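Local coordinates for LPXTG cell wall surface protein (Streptococcus gordonii, PDB 4IGB) that is a cell-wall-linked surface protein whose N-terminal region, including an adhesin-family domain, probably helps the bacterium attach to surfaces, at residues K103-V114 against D173-D184. Sequence-based numbering, arbitrary orientation.
Sequences KQVDAYLNFNKV and DADVTAEIRYAD
The guanidinium of R181 lies flat over one face of the Y108 ring in a cation-pi stack, planes 16° apart, with R181 NH1 toward the rim, 3.4 Å from Y108 CZ. R181 turns back at chi3 (-77°) to get there, and that bend also brings NE to E179 OE2 at 2.9 Å, a salt bridge to its own strand that fixes the group's rotation. Further along this polar face, a classic beta bulge sets N112 and K113 both against D175, whose carbonyl O accepts from both backbone N atoms. The bulge points the N112 side chain at the opposite strand, where ND2 spends its two hydrogens on T177 OG1 (2.8 Å) and D175 OD1 (3.0 Å), the latter met from above the carboxylate plane. N110 ND2 in turn holds N112 OD1 at 2.9 Å, while K214 forms a salt bridge with D175 OD2. At the other end, K103 runs extended across Y182, its CD over the ring centre (3.6 Å to the centroid) and its NZ off-centre, hydrogen-bonded to T186.

The face carrying V105, A107, L109 and F111 is apolar: L109 CD1 touches both V176 CG1 (3.6 Å) and A178 CB, and V176 CG2 leans obliquely on the F111 ring, which meets F139 edge-to-face. Residues 103-114 and 173-182 are interior antiparallel neighbours in the large sheet of the N-terminal domain, and L285 and I287 of strand 280-287 pack on this side. The chemistry implies a two-faced ribbon, apolar toward the domain core and laced by charge and amide pairs on its more exposed side.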
loop_
_atom_site.group_PDB
_atom_site.type_symbol
_atom_site.label_atom_id
_atom_site.label_comp_id
_atom_site.label_asym_id
_atom_site.label_seq_id
_atom_site.Cartn_x
_atom_site.Cartn_y
_atom_site.Cartn_z
ATOM N N LYS B 103 9.600 -12.869 2.837
ATOM C CA LYS B 103 10.550 -11.847 2.377
ATOM C C LYS B 103 10.507 -10.548 3.189
ATOM O O LYS B 103 9.434 -10.027 3.505
ATOM C CB LYS B 103 10.293 -11.515 0.902
ATOM C CG LYS B 103 10.516 -12.681 -0.069
ATOM C CD LYS B 103 10.033 -12.294 -1.470
ATOM C CE LYS B 103 10.647 -13.171 -2.545
ATOM N NZ LYS B 103 10.029 -12.836 -3.867
ATOM N N GLN B 104 11.681 -10.015 3.505
ATOM C CA GLN B 104 11.761 -8.689 4.111
ATOM C C GLN B 104 11.349 -7.591 3.121
ATOM O O GLN B 104 11.762 -7.590 1.946
ATOM C CB GLN B 104 13.168 -8.409 4.633
ATOM C CG GLN B 104 13.391 -6.954 5.028
ATOM C CD GLN B 104 14.823 -6.691 5.472
ATOM O OE1 GLN B 104 15.476 -7.573 6.032
ATOM N NE2 GLN B 104 15.321 -5.480 5.211
ATOM N N VAL B 105 10.546 -6.656 3.620
ATOM C CA VAL B 105 10.048 -5.534 2.837
ATOM C C VAL B 105 10.631 -4.236 3.369
ATOM O O VAL B 105 10.717 -4.035 4.585
ATOM C CB VAL B 105 8.499 -5.459 2.873
ATOM C CG1 VAL B 105 7.987 -4.261 2.062
ATOM C CG2 VAL B 105 7.894 -6.754 2.348
ATOM N N ASP B 106 11.055 -3.374 2.449
ATOM C CA ASP B 106 11.491 -2.015 2.780
ATOM C C ASP B 106 10.546 -0.973 2.197
ATOM O O ASP B 106 9.862 -1.235 1.209
ATOM C CB ASP B 106 12.904 -1.732 2.254
ATOM C CG ASP B 106 13.924 -2.738 2.742
ATOM O OD1 ASP B 106 13.861 -3.152 3.915
ATOM O OD2 ASP B 106 14.783 -3.134 1.931
ATOM N N ALA B 107 10.518 0.209 2.807
ATOM C CA ALA B 107 9.766 1.323 2.253
ATOM C C ALA B 107 10.701 2.451 1.841
ATOM O O ALA B 107 11.723 2.703 2.481
ATOM C CB ALA B 107 8.749 1.839 3.248
ATOM N N TYR B 108 10.331 3.131 0.769
ATOM C CA TYR B 108 11.040 4.327 0.350
ATOM C C TYR B 108 10.024 5.449 0.296
ATOM O O TYR B 108 8.918 5.266 -0.202
ATOM C CB TYR B 108 11.714 4.103 -1.008
ATOM C CG TYR B 108 12.774 3.036 -0.922
ATOM C CD1 TYR B 108 14.106 3.373 -0.732
ATOM C CD2 TYR B 108 12.436 1.692 -0.972
ATOM C CE1 TYR B 108 15.083 2.409 -0.630
ATOM C CE2 TYR B 108 13.416 0.706 -0.872
ATOM C CZ TYR B 108 14.731 1.078 -0.693
ATOM O OH TYR B 108 15.707 0.129 -0.580
ATOM N N LEU B 109 10.394 6.600 0.838
ATOM C CA LEU B 109 9.514 7.753 0.844
ATOM C C LEU B 109 10.298 8.941 0.298
ATOM O O LEU B 109 11.197 9.465 0.952
ATOM C CB LEU B 109 9.007 8.043 2.262
ATOM C CG LEU B 109 7.830 9.010 2.354
ATOM C CD1 LEU B 109 6.638 8.391 1.675
ATOM C CD2 LEU B 109 7.509 9.355 3.814
ATOM N N ASN B 110 9.964 9.343 -0.919
ATOM C CA ASN B 110 10.654 10.451 -1.552
ATOM C C ASN B 110 9.772 11.688 -1.679
ATOM O O ASN B 110 8.663 11.636 -2.237
ATOM C CB ASN B 110 11.217 10.030 -2.916
ATOM C CG ASN B 110 12.239 11.023 -3.440
ATOM O OD1 ASN B 110 13.334 11.142 -2.892
ATOM N ND2 ASN B 110 11.875 11.770 -4.470
ATOM N N PHE B 111 10.249 12.793 -1.120
ATOM C CA PHE B 111 9.625 14.082 -1.351
ATOM C C PHE B 111 10.164 14.618 -2.658
ATOM O O PHE B 111 11.302 15.065 -2.736
ATOM C CB PHE B 111 9.878 15.053 -0.190
ATOM C CG PHE B 111 9.075 14.735 1.028
ATOM C CD1 PHE B 111 9.447 13.689 1.866
ATOM C CD2 PHE B 111 7.915 15.446 1.316
ATOM C CE1 PHE B 111 8.693 13.370 2.984
ATOM C CE2 PHE B 111 7.144 15.123 2.440
ATOM C CZ PHE B 111 7.546 14.088 3.272
ATOM N N ASN B 112 9.341 14.547 -3.697
ATOM C CA ASN B 112 9.754 15.000 -5.019
ATOM C C ASN B 112 9.807 16.506 -5.039
ATOM O O ASN B 112 10.663 17.099 -5.686
ATOM C CB ASN B 112 8.763 14.502 -6.059
ATOM C CG ASN B 112 8.583 12.996 -5.992
ATOM O OD1 ASN B 112 9.560 12.239 -6.074
ATOM N ND2 ASN B 112 7.340 12.554 -5.801
ATOM N N LYS B 113 8.877 17.118 -4.313
ATOM C CA LYS B 113 8.802 18.562 -4.258
ATOM C C LYS B 113 7.917 18.976 -3.094
ATOM O O LYS B 113 6.881 18.357 -2.820
ATOM C CB LYS B 113 8.239 19.139 -5.568
ATOM C CG LYS B 113 8.132 20.656 -5.569
ATOM C CD LYS B 113 7.506 21.198 -6.855
ATOM C CE LYS B 113 8.481 21.080 -8.024
ATOM N NZ LYS B 113 7.820 21.392 -9.337
ATOM N N VAL B 114 8.346 20.013 -2.397
ATOM C CA VAL B 114 7.478 20.692 -1.443
ATOM C C VAL B 114 7.469 22.155 -1.836
ATOM O O VAL B 114 8.525 22.768 -1.998
ATOM C CB VAL B 114 7.969 20.529 0.015
ATOM C CG1 VAL B 114 7.075 21.342 1.001
ATOM C CG2 VAL B 114 8.027 19.041 0.397
ATOM N N ASP B 173 2.400 22.293 -0.066
ATOM C CA ASP B 173 1.968 21.296 -1.020
ATOM C C ASP B 173 3.134 20.333 -1.176
ATOM O O ASP B 173 4.166 20.682 -1.741
ATOM C CB ASP B 173 1.596 21.955 -2.354
ATOM C CG ASP B 173 1.163 20.943 -3.419
ATOM O OD1 ASP B 173 0.768 21.375 -4.522
ATOM O OD2 ASP B 173 1.219 19.723 -3.168
ATOM N N ALA B 174 2.980 19.135 -0.632
ATOM C CA ALA B 174 4.031 18.129 -0.709
ATOM C C ALA B 174 3.690 17.069 -1.737
ATOM O O ALA B 174 2.640 16.431 -1.657
ATOM C CB ALA B 174 4.262 17.484 0.666
ATOM N N ASP B 175 4.595 16.883 -2.692
ATOM C CA ASP B 175 4.471 15.879 -3.743
ATOM C C ASP B 175 5.423 14.737 -3.384
ATOM O O ASP B 175 6.632 14.924 -3.311
ATOM C CB ASP B 175 4.825 16.518 -5.090
ATOM C CG ASP B 175 4.665 15.579 -6.266
ATOM O OD1 ASP B 175 4.952 14.374 -6.133
ATOM O OD2 ASP B 175 4.253 16.062 -7.346
ATOM N N VAL B 176 4.865 13.554 -3.150
ATOM C CA VAL B 176 5.591 12.488 -2.486
ATOM C C VAL B 176 5.361 11.153 -3.179
ATOM O O VAL B 176 4.269 10.861 -3.676
ATOM C CB VAL B 176 5.139 12.351 -1.014
ATOM C CG1 VAL B 176 6.058 11.428 -0.264
ATOM C CG2 VAL B 176 5.071 13.737 -0.312
ATOM N N THR B 177 6.393 10.330 -3.210
ATOM C CA THR B 177 6.256 9.003 -3.772
ATOM C C THR B 177 6.627 7.995 -2.693
ATOM O O THR B 177 7.709 8.067 -2.114
ATOM C CB THR B 177 7.151 8.840 -4.999
ATOM O OG1 THR B 177 6.754 9.790 -5.988
ATOM C CG2 THR B 177 7.059 7.406 -5.579
ATOM N N ALA B 178 5.702 7.084 -2.398
ATOM C CA ALA B 178 5.959 6.016 -1.461
ATOM C C ALA B 178 6.054 4.734 -2.255
ATOM O O ALA B 178 5.333 4.538 -3.236
ATOM C CB ALA B 178 4.835 5.919 -0.429
ATOM N N GLU B 179 6.941 3.850 -1.825
ATOM C CA GLU B 179 7.149 2.597 -2.526
ATOM C C GLU B 179 7.584 1.542 -1.537
ATOM O O GLU B 179 8.394 1.812 -0.651
ATOM C CB GLU B 179 8.216 2.749 -3.622
ATOM C CG GLU B 179 8.453 1.469 -4.417
ATOM C CD GLU B 179 9.693 1.534 -5.305
ATOM O OE1 GLU B 179 10.067 2.626 -5.751
ATOM O OE2 GLU B 179 10.309 0.484 -5.549
ATOM N N ILE B 180 7.035 0.343 -1.690
ATOM C CA ILE B 180 7.478 -0.817 -0.927
ATOM C C ILE B 180 8.199 -1.773 -1.873
ATOM O O ILE B 180 7.861 -1.863 -3.049
ATOM C CB ILE B 180 6.314 -1.532 -0.232
ATOM C CG1 ILE B 180 5.149 -1.769 -1.210
ATOM C CG2 ILE B 180 5.847 -0.696 0.942
ATOM C CD1 ILE B 180 3.986 -2.609 -0.610
ATOM N N ARG B 181 9.181 -2.497 -1.346
ATOM C CA ARG B 181 10.136 -3.220 -2.176
ATOM C C ARG B 181 10.666 -4.406 -1.383
ATOM O O ARG B 181 11.024 -4.248 -0.220
ATOM C CB ARG B 181 11.296 -2.256 -2.469
ATOM C CG ARG B 181 12.065 -2.498 -3.718
ATOM C CD ARG B 181 13.224 -1.494 -3.835
ATOM N NE ARG B 181 12.816 -0.156 -4.269
ATOM C CZ ARG B 181 13.656 0.876 -4.353
ATOM N NH1 ARG B 181 14.939 0.722 -4.027
ATOM N NH2 ARG B 181 13.227 2.059 -4.757
ATOM N N TYR B 182 10.719 -5.593 -1.985
ATOM C CA TYR B 182 11.446 -6.678 -1.347
ATOM C C TYR B 182 12.952 -6.344 -1.255
ATOM O O TYR B 182 13.597 -5.995 -2.251
ATOM C CB TYR B 182 11.246 -8.001 -2.097
ATOM C CG TYR B 182 9.838 -8.569 -2.040
ATOM C CD1 TYR B 182 9.156 -8.669 -0.840
ATOM C CD2 TYR B 182 9.192 -8.989 -3.201
ATOM C CE1 TYR B 182 7.864 -9.189 -0.792
ATOM C CE2 TYR B 182 7.907 -9.505 -3.169
ATOM C CZ TYR B 182 7.241 -9.607 -1.955
ATOM O OH TYR B 182 5.953 -10.125 -1.908
ATOM N N ALA B 183 13.513 -6.505 -0.069
ATOM C CA ALA B 183 14.925 -6.237 0.131
ATOM C C ALA B 183 15.785 -7.185 -0.695
ATOM O O ALA B 183 16.864 -6.809 -1.135
ATOM C CB ALA B 183 15.284 -6.344 1.605
ATOM N N ASP B 184 15.319 -8.414 -0.913
ATOM C CA ASP B 184 16.154 -9.398 -1.608
ATOM C C ASP B 184 16.313 -9.127 -3.113
ATOM O O ASP B 184 17.136 -9.761 -3.785
ATOM C CB ASP B 184 15.691 -10.842 -1.344
ATOM C CG ASP B 184 14.334 -11.156 -1.948
ATOM O OD1 ASP B 184 13.794 -10.326 -2.709
ATOM O OD2 ASP B 184 13.804 -12.253 -1.663
HETATM O O HOH W 1 13.140 -9.554 0.547
#